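PDB 3QEC: putative carbohydrate binding protein from Pseudomonas aeruginosa, which is of uncertain function but is thought to bind suramin and heparin, and may bind or transport carbohydrate in connection with biofilm formation. Local coordinates for residues T45-E50 / Y109-E114. Residues are numbered along the deposited sequence; the frame is centred on the assembly and turned at random.
Sequences TKVALE and YYISSE. With PEG (di(hydroxyethyl)ether), chain F.
L49 packs against Y109 and I111 on the buried face of two antiparallel strands. Its CD1 lies 3.7 Å from Y109 CB and 4.0 Å from I111 CB. Chi1 of 177° sets its CG anti to the backbone N, and chi2 of 87° turns CD1 to the neighbouring strand. V47 CG1 continues the apolar row, 3.8 Å from I111 CG1. Strands 46-51 and 107-120 are the two inner strands of a four-stranded antiparallel sheet. Strands 24-33 and 98-104 of a second sheet cover this face, with I26, F99 and F101 among the residues that close it. A48 with S112 and E50 with Y110 are hydrogen-bonded pairs, and A48 N to S112 O (2.8 Å) is nearly straight at 176°. On the other face E50 is buried, and its OE2 forms a salt bridge with R84 and a hydrogen bond with Y60. The T45 end is looser. S113 OG, anti to its own N, donates to K46 O (2.8 Å), tilted from the carbonyl plane. K46 and E114 are exposed and extend outward. Here a di(hydroxyethyl)ether, probably a crystallisation additive, donates from O1 to T45 OG1 (2.7 Å) and weakly from O4 to E114 O.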
ATOM      1  N   THR A  45      -4.044  -4.516 -10.334  1.00 67.76           N
ATOM      2  CA  THR A  45      -2.941  -4.381  -9.381  1.00 66.04           C
ATOM      3  C   THR A  45      -3.436  -4.668  -7.968  1.00 68.10           C
ATOM      4  O   THR A  45      -4.507  -4.190  -7.585  1.00 66.14           O
ATOM      5  CB  THR A  45      -2.340  -2.961  -9.504  1.00 70.69           C
ATOM      6  OG1 THR A  45      -1.894  -2.774 -10.850  1.00 74.66           O
ATOM      7  CG2 THR A  45      -1.180  -2.723  -8.564  1.00 65.07           C
ATOM      8  N   LYS A  46      -2.651  -5.459  -7.201  1.00 64.21           N
ATOM      9  CA  LYS A  46      -2.976  -5.816  -5.825  1.00 62.65           C
ATOM     10  C   LYS A  46      -2.748  -4.628  -4.888  1.00 65.56           C
ATOM     11  O   LYS A  46      -1.756  -3.903  -5.023  1.00 65.67           O
ATOM     12  CB  LYS A  46      -2.173  -7.041  -5.363  1.00 64.85           C
ATOM     13  CG  LYS A  46      -2.742  -8.344  -5.897  1.00 80.59           C
ATOM     14  CD  LYS A  46      -1.995  -9.558  -5.367  1.00 92.79           C
ATOM     15  CE  LYS A  46      -2.489 -10.846  -5.984  1.00104.37           C
ATOM     16  NZ  LYS A  46      -1.776 -12.032  -5.439  1.00116.25           N
ATOM     17  N   VAL A  47      -3.704  -4.419  -3.967  1.00 61.39           N
ATOM     18  CA  VAL A  47      -3.718  -3.365  -2.935  1.00 59.37           C
ATOM     19  C   VAL A  47      -3.846  -4.061  -1.571  1.00 61.62           C
ATOM     20  O   VAL A  47      -4.703  -4.920  -1.407  1.00 62.23           O
ATOM     21  CB  VAL A  47      -4.848  -2.303  -3.173  1.00 61.42           C
ATOM     22  CG1 VAL A  47      -4.877  -1.256  -2.066  1.00 59.39           C
ATOM     23  CG2 VAL A  47      -4.703  -1.630  -4.532  1.00 61.51           C
ATOM     24  N   ALA A  48      -2.974  -3.722  -0.627  1.00 57.09           N
ATOM     25  CA  ALA A  48      -2.959  -4.290   0.724  1.00 55.62           C
ATOM     26  C   ALA A  48      -3.494  -3.295   1.753  1.00 57.66           C
ATOM     27  O   ALA A  48      -3.211  -2.093   1.674  1.00 55.66           O
ATOM     28  CB  ALA A  48      -1.542  -4.709   1.105  1.00 56.05           C
ATOM     29  N   LEU A  49      -4.244  -3.811   2.733  1.00 53.48           N
ATOM     30  CA  LEU A  49      -4.790  -3.020   3.836  1.00 51.92           C
ATOM     31  C   LEU A  49      -4.501  -3.778   5.138  1.00 57.31           C
ATOM     32  O   LEU A  49      -4.944  -4.918   5.289  1.00 58.50           O
ATOM     33  CB  LEU A  49      -6.298  -2.776   3.614  1.00 51.19           C
ATOM     34  CG  LEU A  49      -7.046  -2.024   4.697  1.00 51.97           C
ATOM     35  CD1 LEU A  49      -6.947  -0.538   4.478  1.00 49.97           C
ATOM     36  CD2 LEU A  49      -8.489  -2.447   4.722  1.00 50.98           C
ATOM     37  N   GLU A  50      -3.698  -3.185   6.035  1.00 53.51           N
ATOM     38  CA  GLU A  50      -3.282  -3.850   7.277  1.00 53.73           C
ATOM     39  C   GLU A  50      -3.216  -2.889   8.484  1.00 58.41           C
ATOM     40  O   GLU A  50      -3.084  -1.689   8.261  1.00 57.86           O
ATOM     41  CB  GLU A  50      -1.904  -4.500   7.070  1.00 55.58           C
ATOM     42  CG  GLU A  50      -0.751  -3.541   6.798  1.00 57.98           C
ATOM     43  CD  GLU A  50       0.533  -4.286   6.511  1.00 69.13           C
ATOM     44  OE1 GLU A  50       0.990  -5.047   7.396  1.00 58.41           O
ATOM     45  OE2 GLU A  50       1.040  -4.171   5.375  1.00 62.14           O
ATOM     46  N   TYR A 109      -5.212   2.023   9.670  1.00 51.43           N
ATOM     47  CA  TYR A 109      -4.559   1.147   8.702  1.00 51.03           C
ATOM     48  C   TYR A 109      -3.568   1.824   7.791  1.00 56.17           C
ATOM     49  O   TYR A 109      -3.625   3.041   7.578  1.00 57.38           O
ATOM     50  CB  TYR A 109      -5.639   0.526   7.769  1.00 52.11           C
ATOM     51  CG  TYR A 109      -6.725  -0.265   8.467  1.00 52.30           C
ATOM     52  CD1 TYR A 109      -7.841   0.369   9.004  1.00 53.74           C
ATOM     53  CD2 TYR A 109      -6.658  -1.654   8.554  1.00 52.51           C
ATOM     54  CE1 TYR A 109      -8.834  -0.352   9.660  1.00 54.07           C
ATOM     55  CE2 TYR A 109      -7.650  -2.387   9.201  1.00 52.53           C
ATOM     56  CZ  TYR A 109      -8.728  -1.729   9.765  1.00 58.20           C
ATOM     57  OH  TYR A 109      -9.702  -2.439  10.408  1.00 59.82           O
ATOM     58  N   TYR A 110      -2.699   0.998   7.193  1.00 52.77           N
ATOM     59  CA  TYR A 110      -1.829   1.331   6.072  1.00 52.54           C
ATOM     60  C   TYR A 110      -2.496   0.735   4.866  1.00 56.65           C
ATOM     61  O   TYR A 110      -2.885  -0.435   4.904  1.00 56.78           O
ATOM     62  CB  TYR A 110      -0.379   0.797   6.216  1.00 53.58           C
ATOM     63  CG  TYR A 110       0.497   1.612   7.139  1.00 55.19           C
ATOM     64  CD1 TYR A 110       0.775   2.951   6.872  1.00 57.16           C
ATOM     65  CD2 TYR A 110       1.050   1.049   8.286  1.00 55.31           C
ATOM     66  CE1 TYR A 110       1.544   3.717   7.746  1.00 57.35           C
ATOM     67  CE2 TYR A 110       1.797   1.815   9.181  1.00 55.24           C
ATOM     68  CZ  TYR A 110       2.063   3.139   8.894  1.00 60.14           C
ATOM     69  OH  TYR A 110       2.829   3.879   9.764  1.00 62.58           O
ATOM     70  N   ILE A 111      -2.713   1.540   3.832  1.00 53.11           N
ATOM     71  CA  ILE A 111      -3.264   1.075   2.551  1.00 52.37           C
ATOM     72  C   ILE A 111      -2.080   1.266   1.569  1.00 56.74           C
ATOM     73  O   ILE A 111      -1.491   2.350   1.522  1.00 58.00           O
ATOM     74  CB  ILE A 111      -4.615   1.744   2.186  1.00 54.33           C
ATOM     75  CG1 ILE A 111      -5.291   1.058   0.973  1.00 54.66           C
ATOM     76  CG2 ILE A 111      -4.530   3.290   2.082  1.00 54.37           C
ATOM     77  CD1 ILE A 111      -6.797   1.392   0.837  1.00 54.78           C
ATOM     78  N   SER A 112      -1.623   0.174   0.946  1.00 52.39           N
ATOM     79  CA  SER A 112      -0.386   0.159   0.172  1.00 52.71           C
ATOM     80  C   SER A 112      -0.466  -0.653  -1.122  1.00 57.69           C
ATOM     81  O   SER A 112      -1.091  -1.718  -1.154  1.00 57.88           O
ATOM     82  CB  SER A 112       0.732  -0.426   1.042  1.00 56.00           C
ATOM     83  OG  SER A 112       2.021  -0.241   0.477  1.00 65.62           O
ATOM     84  N   SER A 113       0.243  -0.176  -2.166  1.00 54.29           N
ATOM     85  CA  SER A 113       0.330  -0.824  -3.478  1.00 55.08           C
ATOM     86  C   SER A 113       1.684  -0.551  -4.157  1.00 61.50           C
ATOM     87  O   SER A 113       2.461   0.289  -3.690  1.00 61.75           O
ATOM     88  CB  SER A 113      -0.805  -0.359  -4.384  1.00 57.37           C
ATOM     89  OG  SER A 113      -0.972  -1.251  -5.475  1.00 64.17           O
ATOM     90  N   GLU A 114       1.964  -1.289  -5.244  1.00 59.08           N
ATOM     91  CA  GLU A 114       3.162  -1.144  -6.064  1.00 60.30           C
ATOM     92  C   GLU A 114       2.738  -1.090  -7.529  1.00 65.79           C
ATOM     93  O   GLU A 114       2.102  -2.015  -8.037  1.00 66.18           O
ATOM     94  CB  GLU A 114       4.171  -2.273  -5.798  1.00 62.43           C
ATOM     95  CG  GLU A 114       5.421  -2.213  -6.666  1.00 73.30           C
ATOM     96  CD  GLU A 114       6.652  -2.944  -6.160  1.00 97.22           C
ATOM     97  OE1 GLU A 114       6.635  -3.452  -5.017  1.00 95.23           O
ATOM     98  OE2 GLU A 114       7.662  -2.959  -6.896  1.00 99.97           O
TER
HETATM   99  C1  PEG F 204       1.213  -3.550 -11.533  0.80 78.35           C
HETATM  100  O1  PEG F 204       0.235  -3.179 -12.512  0.80 81.18           O
HETATM  101  C2  PEG F 204       2.620  -3.069 -11.817  0.80 78.40           C
HETATM  102  O2  PEG F 204       3.443  -3.173 -10.658  0.80 79.75           O
HETATM  103  C3  PEG F 204       4.435  -4.237 -10.656  0.80 80.64           C
HETATM  104  C4  PEG F 204       4.634  -4.869  -9.278  0.80 79.55           C
HETATM  105  O4  PEG F 204       3.394  -5.203  -8.599  0.80 82.92           O